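PDB 3ZIL: AAR187Cp from Eremothecium gossypii, which probably regulates sister-chromatid cohesion as the cohesin-associated Wpl1 protein, of which this chain is the helical C-terminal Wap1 part. Local coordinates for residues 166-170 against 206-210; 27-31 against 68-74; 112-116 against 151-155. All blocks are in the same frame, centred on the assembly; numbering follows the deposited sequence.

Interaction 1. Residues 166-170 against 206-210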
ATOM      1  N   TYR A 166       0.239 -10.555  11.070  1.00 23.00           N
ATOM      2  CA  TYR A 166      -1.097 -10.666  11.594  1.00 23.53           C
ATOM      3  C   TYR A 166      -1.599  -9.283  12.076  1.00 23.53           C
ATOM      4  O   TYR A 166      -0.910  -8.631  12.900  1.00 19.92           O
ATOM      5  CB  TYR A 166      -1.097 -11.607  12.756  1.00 25.80           C
ATOM      6  CG  TYR A 166      -2.452 -11.651  13.421  1.00 29.68           C
ATOM      7  CD1 TYR A 166      -3.521 -12.329  12.818  1.00 35.82           C
ATOM      8  CD2 TYR A 166      -2.673 -10.997  14.647  1.00 33.59           C
ATOM      9  CE1 TYR A 166      -4.787 -12.364  13.428  1.00 36.54           C
ATOM     10  CE2 TYR A 166      -3.929 -11.008  15.265  1.00 36.72           C
ATOM     11  CZ  TYR A 166      -4.980 -11.691  14.650  1.00 44.99           C
ATOM     12  OH  TYR A 166      -6.222 -11.719  15.271  1.00 46.19           O
ATOM     13  N   GLY A 167      -2.728  -8.829  11.533  1.00 19.05           N
ATOM     14  CA  GLY A 167      -3.379  -7.591  12.020  1.00 19.41           C
ATOM     15  C   GLY A 167      -2.891  -6.348  11.245  1.00 18.85           C
ATOM     16  O   GLY A 167      -3.441  -5.259  11.430  1.00 21.12           O
ATOM     17  N   ALA A 168      -1.940  -6.548  10.323  1.00 16.78           N
ATOM     18  CA  ALA A 168      -1.270  -5.441   9.525  1.00 18.65           C
ATOM     19  C   ALA A 168      -2.221  -4.756   8.575  1.00 15.75           C
ATOM     20  O   ALA A 168      -2.274  -3.508   8.441  1.00 15.45           O
ATOM     21  CB  ALA A 168      -0.079  -6.011   8.737  1.00 15.54           C
ATOM     22  N   VAL A 169      -2.990  -5.570   7.868  1.00 15.47           N
ATOM     23  CA  VAL A 169      -3.824  -4.976   6.776  1.00 15.57           C
ATOM     24  C   VAL A 169      -4.946  -4.003   7.352  1.00 16.15           C
ATOM     25  O   VAL A 169      -5.069  -2.841   6.936  1.00 16.46           O
ATOM     26  CB  VAL A 169      -4.347  -6.095   5.868  1.00 16.96           C
ATOM     27  CG1 VAL A 169      -5.444  -5.601   4.893  1.00 17.71           C
ATOM     28  CG2 VAL A 169      -3.191  -6.755   5.101  1.00 17.11           C
ATOM     29  N   PRO A 170      -5.695  -4.437   8.365  1.00 16.06           N
ATOM     30  CA  PRO A 170      -6.648  -3.452   8.892  1.00 16.29           C
ATOM     31  C   PRO A 170      -5.957  -2.319   9.656  1.00 17.63           C
ATOM     32  O   PRO A 170      -6.493  -1.220   9.651  1.00 20.90           O
ATOM     33  CB  PRO A 170      -7.514  -4.251   9.912  1.00 16.36           C
ATOM     34  CG  PRO A 170      -7.025  -5.659   9.930  1.00 17.45           C
ATOM     35  CD  PRO A 170      -5.868  -5.796   8.937  1.00 16.59           C
ATOM     36  N   GLU A 206     -10.233  -9.803   8.286  1.00 20.64           N
ATOM     37  CA  GLU A 206      -9.307  -8.606   8.323  1.00 24.34           C
ATOM     38  C   GLU A 206      -9.400  -7.820   7.019  1.00 20.97           C
ATOM     39  O   GLU A 206      -9.495  -6.580   7.025  1.00 20.29           O
ATOM     40  CB  GLU A 206      -7.860  -9.044   8.487  1.00 26.00           C
ATOM     41  CG  GLU A 206      -7.479  -9.429   9.925  1.00 34.75           C
ATOM     42  CD  GLU A 206      -5.966  -9.685  10.047  1.00 40.44           C
ATOM     43  OE1 GLU A 206      -5.111  -8.857   9.634  1.00 41.14           O
ATOM     44  OE2 GLU A 206      -5.614 -10.769  10.503  1.00 50.17           O
ATOM     45  N   TYR A 207      -9.420  -8.557   5.901  1.00 19.85           N
ATOM     46  CA  TYR A 207      -9.570  -7.928   4.580  1.00 21.40           C
ATOM     47  C   TYR A 207     -10.906  -7.156   4.443  1.00 19.49           C
ATOM     48  O   TYR A 207     -10.899  -6.035   3.931  1.00 16.69           O
ATOM     49  CB  TYR A 207      -9.296  -8.833   3.360  1.00 20.85           C
ATOM     50  CG  TYR A 207      -7.973  -9.552   3.384  1.00 20.30           C
ATOM     51  CD1 TYR A 207      -6.956  -9.203   4.304  1.00 21.50           C
ATOM     52  CD2 TYR A 207      -7.725 -10.607   2.510  1.00 19.02           C
ATOM     53  CE1 TYR A 207      -5.746  -9.916   4.323  1.00 21.25           C
ATOM     54  CE2 TYR A 207      -6.516 -11.339   2.568  1.00 20.47           C
ATOM     55  CZ  TYR A 207      -5.533 -10.986   3.461  1.00 20.04           C
ATOM     56  OH  TYR A 207      -4.315 -11.693   3.495  1.00 21.05           O
ATOM     57  N   ALA A 208     -12.010  -7.756   4.899  1.00 17.83           N
ATOM     58  CA  ALA A 208     -13.291  -7.071   5.000  1.00 16.61           C
ATOM     59  C   ALA A 208     -13.211  -5.747   5.753  1.00 18.35           C
ATOM     60  O   ALA A 208     -13.636  -4.715   5.208  1.00 16.68           O
ATOM     61  CB  ALA A 208     -14.402  -7.991   5.532  1.00 16.27           C
ATOM     62  N   GLN A 209     -12.626  -5.776   6.987  1.00 16.22           N
ATOM     63  CA  GLN A 209     -12.413  -4.564   7.774  1.00 18.30           C
ATOM     64  C   GLN A 209     -11.675  -3.502   7.072  1.00 17.33           C
ATOM     65  O   GLN A 209     -12.114  -2.321   7.076  1.00 17.32           O
ATOM     66  CB  GLN A 209     -11.612  -4.872   9.094  1.00 19.15           C
ATOM     67  CG  GLN A 209     -12.356  -5.853   9.965  1.00 22.99           C
ATOM     68  CD  GLN A 209     -11.582  -6.238  11.199  1.00 31.13           C
ATOM     69  OE1 GLN A 209     -10.903  -5.389  11.811  1.00 33.60           O
ATOM     70  NE2 GLN A 209     -11.613  -7.535  11.544  1.00 32.26           N
ATOM     71  N   ALA A 210     -10.521  -3.871   6.495  1.00 16.23           N
ATOM     72  CA  ALA A 210      -9.672  -2.932   5.809  1.00 17.35           C
ATOM     73  C   ALA A 210     -10.420  -2.342   4.595  1.00 16.85           C
ATOM     74  O   ALA A 210     -10.312  -1.132   4.285  1.00 18.37           O
ATOM     75  CB  ALA A 210      -8.370  -3.644   5.315  1.00 15.97           C
TER
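Glu206 reaches from helix 201-215 to the start of helix 168-178, and its carboxylate supplies the polar part of the contact. OE1 accepts a hydrogen bond from Gly167 N at 3.0 Å, but the N-H...O angle is only 128° and the bond is weak. Gly167 is the N-cap residue, so this carboxylate oxygen lies beside the first turn of the helix, where the helix dipole would probably favour a negative charge. Gly167 has a backbone conformation in which a side chain would press on Tyr166 O. Pro170 CD also lies against the carboxylate, 3.2 Å from Glu206 OE1. The other oxygen, OE2, comes to 3.4 Å from CE1 of Tyr166; the ring and carboxylate planes stand nearly perpendicular, 84° apart. A chi1 of 175° returns the Tyr166 ring toward Glu206 although its CB leaves the backbone pointing away.

Apolar packing makes up the rest. The extended chain of Glu206 runs past CG and CD of Pro170, with its CB 3.8 Å from Pro170 CG. Closer to the core, Val169 sends CG1 between two residues of the other helix, 3.5 Å from Ala210 CB and 4.0 Å from Tyr207 CD1. The small Ala210 lets the backbones approach, with the CA atoms of Pro170 and Ala210 4.3 Å apart. Tyr207 is steadied at its far end by a hydrogen bond between its OH and Val196 N.

The contact joins the N-terminal end of helix 168-178 to helix 201-215 in the all-helical Wap1 domain. Leu234 of helix 225-235 packs on both Val169 and Tyr207; Asn194 and Ile195 of the loop before helix 201-215 also pack on Val169, and Val240 of helix 238-243 lies against Tyr207.

Interaction 2. Residues 27-31 against 68-74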
ATOM      1  N   ILE A  27      30.527   1.928  25.257  1.00 29.22           N
ATOM      2  CA  ILE A  27      29.151   2.338  24.963  1.00 30.15           C
ATOM      3  C   ILE A  27      28.233   1.103  24.974  1.00 28.24           C
ATOM      4  O   ILE A  27      27.036   1.197  25.313  1.00 25.32           O
ATOM      5  CB  ILE A  27      29.048   3.054  23.586  1.00 34.39           C
ATOM      6  CG1 ILE A  27      28.022   4.168  23.662  1.00 38.38           C
ATOM      7  CG2 ILE A  27      28.700   2.084  22.482  1.00 33.00           C
ATOM      8  CD1 ILE A  27      28.501   5.300  24.551  1.00 42.69           C
ATOM      9  N   LEU A  28      28.792  -0.048  24.659  1.00 24.62           N
ATOM     10  CA  LEU A  28      27.950  -1.256  24.627  1.00 29.75           C
ATOM     11  C   LEU A  28      27.872  -1.881  26.020  1.00 30.06           C
ATOM     12  O   LEU A  28      28.232  -3.059  26.237  1.00 27.47           O
ATOM     13  CB  LEU A  28      28.397  -2.267  23.550  1.00 26.95           C
ATOM     14  CG  LEU A  28      28.493  -1.744  22.089  1.00 29.16           C
ATOM     15  CD1 LEU A  28      29.218  -2.766  21.205  1.00 28.49           C
ATOM     16  CD2 LEU A  28      27.135  -1.314  21.469  1.00 25.84           C
ATOM     17  N   SER A  29      27.319  -1.119  26.964  1.00 30.37           N
ATOM     18  CA  SER A  29      27.271  -1.565  28.383  1.00 29.49           C
ATOM     19  C   SER A  29      26.197  -2.663  28.539  1.00 29.44           C
ATOM     20  O   SER A  29      25.110  -2.532  28.012  1.00 27.11           O
ATOM     21  CB  SER A  29      26.915  -0.373  29.288  1.00 26.83           C
ATOM     22  OG  SER A  29      25.769   0.278  28.750  1.00 30.28           O
ATOM     23  N   ASP A  30      26.518  -3.727  29.246  1.00 27.63           N
ATOM     24  CA  ASP A  30      25.556  -4.808  29.661  1.00 27.58           C
ATOM     25  C   ASP A  30      24.143  -4.331  30.037  1.00 26.55           C
ATOM     26  O   ASP A  30      23.948  -3.763  31.134  1.00 27.68           O
ATOM     27  CB  ASP A  30      26.188  -5.574  30.866  1.00 27.43           C
ATOM     28  CG  ASP A  30      25.519  -6.930  31.119  1.00 29.33           C
ATOM     29  OD1 ASP A  30      24.292  -7.097  30.843  1.00 30.07           O
ATOM     30  OD2 ASP A  30      26.233  -7.809  31.627  1.00 32.12           O
ATOM     31  N   ASN A  31      23.161  -4.548  29.139  1.00 25.79           N
ATOM     32  CA  ASN A  31      21.791  -4.054  29.315  1.00 29.42           C
ATOM     33  C   ASN A  31      21.121  -4.654  30.550  1.00 28.56           C
ATOM     34  O   ASN A  31      20.212  -4.060  31.070  1.00 23.57           O
ATOM     35  CB  ASN A  31      20.911  -4.327  28.050  1.00 31.36           C
ATOM     36  CG  ASN A  31      21.375  -3.520  26.807  1.00 29.87           C
ATOM     37  OD1 ASN A  31      21.596  -2.320  26.910  1.00 27.65           O
ATOM     38  ND2 ASN A  31      21.528  -4.180  25.645  1.00 26.20           N
ATOM     39  N   VAL A  68      27.185  -5.077  18.003  1.00 18.51           N
ATOM     40  CA  VAL A  68      26.467  -3.785  18.074  1.00 20.19           C
ATOM     41  C   VAL A  68      24.927  -4.033  17.875  1.00 20.10           C
ATOM     42  O   VAL A  68      24.092  -3.475  18.572  1.00 21.80           O
ATOM     43  CB  VAL A  68      27.076  -2.734  17.056  1.00 18.48           C
ATOM     44  CG1 VAL A  68      26.201  -1.481  16.843  1.00 18.61           C
ATOM     45  CG2 VAL A  68      28.419  -2.310  17.557  1.00 20.16           C
ATOM     46  N   TRP A  69      24.575  -4.911  16.931  1.00 21.88           N
ATOM     47  CA  TRP A  69      23.175  -5.169  16.593  1.00 23.08           C
ATOM     48  C   TRP A  69      22.493  -5.834  17.753  1.00 23.56           C
ATOM     49  O   TRP A  69      21.397  -5.450  18.097  1.00 21.08           O
ATOM     50  CB  TRP A  69      23.072  -6.076  15.364  1.00 19.59           C
ATOM     51  CG  TRP A  69      21.664  -6.222  14.766  1.00 21.06           C
ATOM     52  CD1 TRP A  69      20.673  -7.180  15.076  1.00 20.14           C
ATOM     53  CD2 TRP A  69      21.055  -5.349  13.742  1.00 21.39           C
ATOM     54  NE1 TRP A  69      19.521  -6.970  14.338  1.00 20.92           N
ATOM     55  CE2 TRP A  69      19.712  -5.901  13.468  1.00 21.25           C
ATOM     56  CE3 TRP A  69      21.508  -4.245  13.000  1.00 23.06           C
ATOM     57  CZ2 TRP A  69      18.887  -5.347  12.512  1.00 21.63           C
ATOM     58  CZ3 TRP A  69      20.670  -3.700  12.016  1.00 22.97           C
ATOM     59  CH2 TRP A  69      19.389  -4.232  11.785  1.00 23.34           C
ATOM     60  N   GLU A  70      23.119  -6.867  18.333  1.00 23.72           N
ATOM     61  CA  GLU A  70      22.449  -7.595  19.439  1.00 25.88           C
ATOM     62  C   GLU A  70      22.305  -6.680  20.655  1.00 24.21           C
ATOM     63  O   GLU A  70      21.320  -6.781  21.401  1.00 21.58           O
ATOM     64  CB  GLU A  70      23.183  -8.893  19.806  1.00 27.45           C
ATOM     65  CG  GLU A  70      23.045  -9.958  18.726  1.00 29.92           C
ATOM     66  CD  GLU A  70      23.679 -11.321  19.082  1.00 31.34           C
ATOM     67  OE1 GLU A  70      24.382 -11.456  20.109  1.00 29.63           O
ATOM     68  OE2 GLU A  70      23.467 -12.275  18.304  1.00 30.44           O
ATOM     69  N   TRP A  71      23.276  -5.792  20.834  1.00 22.00           N
ATOM     70  CA  TRP A  71      23.187  -4.782  21.881  1.00 22.25           C
ATOM     71  C   TRP A  71      22.044  -3.821  21.621  1.00 23.69           C
ATOM     72  O   TRP A  71      21.182  -3.656  22.512  1.00 22.92           O
ATOM     73  CB  TRP A  71      24.535  -4.029  22.108  1.00 23.39           C
ATOM     74  CG  TRP A  71      24.428  -3.065  23.263  1.00 22.41           C
ATOM     75  CD1 TRP A  71      24.639  -3.337  24.600  1.00 25.25           C
ATOM     76  CD2 TRP A  71      23.981  -1.670  23.218  1.00 22.31           C
ATOM     77  NE1 TRP A  71      24.436  -2.200  25.379  1.00 23.01           N
ATOM     78  CE2 TRP A  71      24.056  -1.166  24.599  1.00 25.20           C
ATOM     79  CE3 TRP A  71      23.640  -0.774  22.177  1.00 23.71           C
ATOM     80  CZ2 TRP A  71      23.705   0.135  24.929  1.00 26.52           C
ATOM     81  CZ3 TRP A  71      23.293   0.531  22.521  1.00 26.43           C
ATOM     82  CH2 TRP A  71      23.320   0.982  23.866  1.00 29.38           C
ATOM     83  N   CYS A  72      21.948  -3.238  20.409  1.00 23.04           N
ATOM     84  CA  CYS A  72      20.865  -2.291  20.143  1.00 22.28           C
ATOM     85  C   CYS A  72      19.490  -2.968  20.272  1.00 22.86           C
ATOM     86  O   CYS A  72      18.544  -2.349  20.729  1.00 20.88           O
ATOM     87  CB  CYS A  72      20.953  -1.607  18.752  1.00 25.36           C
ATOM     88  SG  CYS A  72      22.475  -0.589  18.576  1.00 28.43           S
ATOM     89  N   PHE A  73      19.361  -4.218  19.863  1.00 22.70           N
ATOM     90  CA  PHE A  73      17.986  -4.792  19.710  1.00 23.34           C
ATOM     91  C   PHE A  73      17.714  -5.810  20.754  1.00 25.34           C
ATOM     92  O   PHE A  73      16.805  -6.584  20.620  1.00 30.71           O
ATOM     93  CB  PHE A  73      17.720  -5.329  18.298  1.00 22.11           C
ATOM     94  CG  PHE A  73      17.789  -4.250  17.258  1.00 21.16           C
ATOM     95  CD1 PHE A  73      16.760  -3.340  17.137  1.00 20.20           C
ATOM     96  CD2 PHE A  73      18.937  -4.077  16.461  1.00 19.11           C
ATOM     97  CE1 PHE A  73      16.830  -2.307  16.171  1.00 19.55           C
ATOM     98  CE2 PHE A  73      19.018  -3.061  15.517  1.00 20.47           C
ATOM     99  CZ  PHE A  73      17.964  -2.147  15.397  1.00 18.95           C
ATOM    100  N   GLN A  74      18.494  -5.778  21.829  1.00 24.83           N
ATOM    101  CA  GLN A  74      18.316  -6.788  22.926  1.00 30.99           C
ATOM    102  C   GLN A  74      16.896  -6.668  23.559  1.00 30.51           C
ATOM    103  O   GLN A  74      16.247  -7.666  23.886  1.00 33.53           O
ATOM    104  CB  GLN A  74      19.422  -6.644  24.012  1.00 27.16           C
ATOM    105  CG  GLN A  74      19.479  -7.880  24.900  1.00 34.49           C
ATOM    106  CD  GLN A  74      20.414  -7.740  26.100  1.00 37.36           C
ATOM    107  OE1 GLN A  74      21.032  -6.686  26.309  1.00 42.44           O
ATOM    108  NE2 GLN A  74      20.550  -8.826  26.877  1.00 38.20           N
TER
HETATM  109  O   HOH W   1      23.982  -6.400  26.871  1.00 24.75           O
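A chi1 of -176° swings the Trp71 indole away from its own backbone N and sends it from the last turn of helix 54-72 into the loop 28-31, where Asn31 turns its amide back over the ring. NE1 donates to Ser29 O at 2.7 Å and 161°; the oxygen lies in the ring plane, but the donor sits above the carbonyl plane, 41° out of it. Leu28, centre of an inverse gamma turn, lays CA over one face, a CH-pi contact 3.8 Å from the centroid of the five-membered ring, and its CD2 reaches CE3. Over the opposite face lies Asn31 ND2, which gives a short bond of 2.6 Å to Gln74 OE1, in the planes of both amides, and a longer one of 3.2 Å to Trp71 O. A water joins Asn31 N to Gln74 OE1. Cutting Trp71 back to an alanine would probably leave Ser29 O without its indole donor and open a gap between Leu28 and Asn31. Arg39 of helix 36-52 adds a cation-pi contact to the indole and a hydrogen bond to Trp71 O. Chemically, Leu28 gives one indole face apolar packing, while directed bonds gather at the N-H and near the helix end.

Interaction 3. Residues 112-116 against 151-155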
ATOM      1  N   ILE A 112       7.485  -3.459  15.199  1.00 20.22           N
ATOM      2  CA  ILE A 112       7.471  -2.637  14.000  1.00 19.78           C
ATOM      3  C   ILE A 112       6.027  -2.199  13.676  1.00 20.20           C
ATOM      4  O   ILE A 112       5.813  -1.025  13.444  1.00 19.50           O
ATOM      5  CB  ILE A 112       8.089  -3.388  12.809  1.00 19.36           C
ATOM      6  CG1 ILE A 112       9.617  -3.507  12.962  1.00 20.04           C
ATOM      7  CG2 ILE A 112       7.740  -2.753  11.463  1.00 18.15           C
ATOM      8  CD1 ILE A 112      10.434  -2.197  12.863  1.00 24.67           C
ATOM      9  N   LEU A 113       5.071  -3.136  13.601  1.00 20.48           N
ATOM     10  CA  LEU A 113       3.668  -2.784  13.222  1.00 21.98           C
ATOM     11  C   LEU A 113       3.081  -1.782  14.211  1.00 21.55           C
ATOM     12  O   LEU A 113       2.577  -0.745  13.807  1.00 20.04           O
ATOM     13  CB  LEU A 113       2.756  -4.050  13.052  1.00 23.77           C
ATOM     14  CG  LEU A 113       1.213  -3.891  13.049  1.00 23.64           C
ATOM     15  CD1 LEU A 113       0.743  -2.901  11.970  1.00 24.82           C
ATOM     16  CD2 LEU A 113       0.459  -5.225  12.913  1.00 21.92           C
ATOM     17  N   PRO A 114       3.239  -2.033  15.529  1.00 21.03           N
ATOM     18  CA  PRO A 114       2.778  -0.999  16.474  1.00 21.05           C
ATOM     19  C   PRO A 114       3.389   0.337  16.277  1.00 19.25           C
ATOM     20  O   PRO A 114       2.669   1.372  16.326  1.00 19.33           O
ATOM     21  CB  PRO A 114       3.223  -1.559  17.853  1.00 22.57           C
ATOM     22  CG  PRO A 114       3.040  -3.000  17.684  1.00 24.49           C
ATOM     23  CD  PRO A 114       3.576  -3.273  16.257  1.00 23.61           C
ATOM     24  N   LEU A 115       4.711   0.396  16.146  1.00 16.33           N
ATOM     25  CA  LEU A 115       5.316   1.672  15.895  1.00 15.67           C
ATOM     26  C   LEU A 115       4.788   2.280  14.582  1.00 15.78           C
ATOM     27  O   LEU A 115       4.478   3.512  14.513  1.00 20.19           O
ATOM     28  CB  LEU A 115       6.809   1.529  15.756  1.00 16.88           C
ATOM     29  CG  LEU A 115       7.693   1.265  16.982  1.00 16.93           C
ATOM     30  CD1 LEU A 115       9.137   1.134  16.453  1.00 15.56           C
ATOM     31  CD2 LEU A 115       7.413   2.416  17.901  1.00 14.24           C
ATOM     32  N   ALA A 116       4.708   1.474  13.538  1.00 14.91           N
ATOM     33  CA  ALA A 116       4.240   2.021  12.195  1.00 17.93           C
ATOM     34  C   ALA A 116       2.883   2.734  12.178  1.00 19.34           C
ATOM     35  O   ALA A 116       2.617   3.580  11.271  1.00 21.93           O
ATOM     36  CB  ALA A 116       4.227   0.935  11.146  1.00 15.23           C
ATOM     37  N   ALA A 151       9.361   3.616  11.118  1.00 17.62           N
ATOM     38  CA  ALA A 151       9.053   2.214  11.226  1.00 17.28           C
ATOM     39  C   ALA A 151       8.397   1.758   9.947  1.00 18.99           C
ATOM     40  O   ALA A 151       8.787   0.692   9.408  1.00 19.57           O
ATOM     41  CB  ALA A 151       8.112   1.998  12.389  1.00 18.29           C
ATOM     42  N   LEU A 152       7.490   2.571   9.378  1.00 15.13           N
ATOM     43  CA  LEU A 152       6.972   2.275   7.970  1.00 16.18           C
ATOM     44  C   LEU A 152       8.150   2.100   6.948  1.00 16.73           C
ATOM     45  O   LEU A 152       8.201   1.143   6.160  1.00 17.20           O
ATOM     46  CB  LEU A 152       6.086   3.438   7.471  1.00 14.21           C
ATOM     47  CG  LEU A 152       4.679   3.521   8.137  1.00 14.13           C
ATOM     48  CD1 LEU A 152       4.068   4.879   7.830  1.00 12.05           C
ATOM     49  CD2 LEU A 152       3.703   2.392   7.644  1.00 13.46           C
ATOM     50  N   TYR A 153       9.078   3.068   7.009  1.00 18.68           N
ATOM     51  CA  TYR A 153      10.262   3.051   6.145  1.00 19.70           C
ATOM     52  C   TYR A 153      11.131   1.799   6.341  1.00 19.57           C
ATOM     53  O   TYR A 153      11.485   1.167   5.399  1.00 18.30           O
ATOM     54  CB  TYR A 153      11.123   4.301   6.365  1.00 21.75           C
ATOM     55  CG  TYR A 153      12.299   4.368   5.430  1.00 22.50           C
ATOM     56  CD1 TYR A 153      12.129   4.804   4.095  1.00 23.63           C
ATOM     57  CD2 TYR A 153      13.561   3.965   5.852  1.00 23.20           C
ATOM     58  CE1 TYR A 153      13.193   4.878   3.233  1.00 25.39           C
ATOM     59  CE2 TYR A 153      14.617   4.002   4.987  1.00 24.83           C
ATOM     60  CZ  TYR A 153      14.428   4.468   3.696  1.00 27.87           C
ATOM     61  OH  TYR A 153      15.529   4.467   2.862  1.00 31.36           O
ATOM     62  N   ILE A 154      11.476   1.460   7.592  1.00 16.44           N
ATOM     63  CA  ILE A 154      12.253   0.300   7.831  1.00 17.18           C
ATOM     64  C   ILE A 154      11.553  -0.931   7.278  1.00 18.01           C
ATOM     65  O   ILE A 154      12.198  -1.794   6.645  1.00 16.15           O
ATOM     66  CB  ILE A 154      12.522   0.078   9.350  1.00 17.27           C
ATOM     67  CG1 ILE A 154      13.291   1.253   9.918  1.00 16.99           C
ATOM     68  CG2 ILE A 154      13.182  -1.300   9.539  1.00 17.67           C
ATOM     69  CD1 ILE A 154      14.687   1.347   9.226  1.00 19.27           C
ATOM     70  N   TRP A 155      10.262  -1.055   7.610  1.00 15.28           N
ATOM     71  CA  TRP A 155       9.461  -2.206   7.274  1.00 16.81           C
ATOM     72  C   TRP A 155       9.401  -2.393   5.785  1.00 18.83           C
ATOM     73  O   TRP A 155       9.600  -3.509   5.293  1.00 22.88           O
ATOM     74  CB  TRP A 155       8.036  -1.951   7.815  1.00 17.86           C
ATOM     75  CG  TRP A 155       7.084  -3.127   7.665  1.00 19.22           C
ATOM     76  CD1 TRP A 155       7.283  -4.359   6.974  1.00 19.56           C
ATOM     77  CD2 TRP A 155       5.711  -3.187   8.169  1.00 18.94           C
ATOM     78  NE1 TRP A 155       6.151  -5.144   7.024  1.00 17.27           N
ATOM     79  CE2 TRP A 155       5.146  -4.469   7.691  1.00 18.76           C
ATOM     80  CE3 TRP A 155       4.888  -2.295   8.883  1.00 20.44           C
ATOM     81  CZ2 TRP A 155       3.885  -4.861   8.043  1.00 18.06           C
ATOM     82  CZ3 TRP A 155       3.599  -2.684   9.202  1.00 18.30           C
ATOM     83  CH2 TRP A 155       3.114  -3.961   8.804  1.00 20.10           C
TER
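Ile112 and Trp155 face each other across a pair of helix segments running in broadly opposed directions in the all-helical Wap1 domain, whose family belongs to the TPR clan of helical repeats. The short axes of 112-116 and 151-155 run 137° apart in direction and approach to 8.8 Å. No hydrogen bond crosses the interface, and every residue that touches is buried.

Ile112, with the largest area buried by the contact, uses its CG2 branch. That methyl meets Trp155 at CB, 3.7 Å away, staying close to CG, CD2 and CE3 as well; its other arm only grazes Ile154, CD1 to CG2. Trp155, its side chain turned away from its own backbone N (chi1 -174°), extends its indole along the neighbouring helix. There Leu113 lies beside it, pointing the same way, with CD1 4.0 Å from CZ3. Val165 also touches this indole, so that it lies between helix 108-116 and the loop leading into helix 168-178.

Ala116 meets the indole at its rim: its CB stands in the ring plane, 4.0 Å from CE3, and touches CD2 of Leu152 as well. Leu152 in turn packs on Leu172 and Leu175 of helix 168-178 and on Leu190 of helix 185-193, carrying the core onward. At the tightest point the two helices meet through alanine, CA atoms of Ala116 and Ala151 being 4.9 Å apart. Ala151 CB sits 3.6 Å from Leu115 CB and equally near the backbone N of Ala116.

How the interactions relate
From the N terminus, interaction 2 comes first: it brings the last turn of helix 54-72 back to the loop after helix 20-27, closing a span of 36 residues around helix 36-52. Interaction 3 follows, bringing helix 147-158 back to helix 108-116 over 34 residues; then interaction 1 joins helix 168-178 to helix 201-215 over 35. The three closures run in series, neither nested nor crossed. Helix 147-158 is followed in the chain by helix 168-178, and interactions 1 and 3 touch: Leu113 CD2 lies against Tyr166 and Ala168, and Trp155 CH2 meets Ala168 CB. Interaction 2 stays apart, about 7 Å from interaction 3 at the nearest atoms.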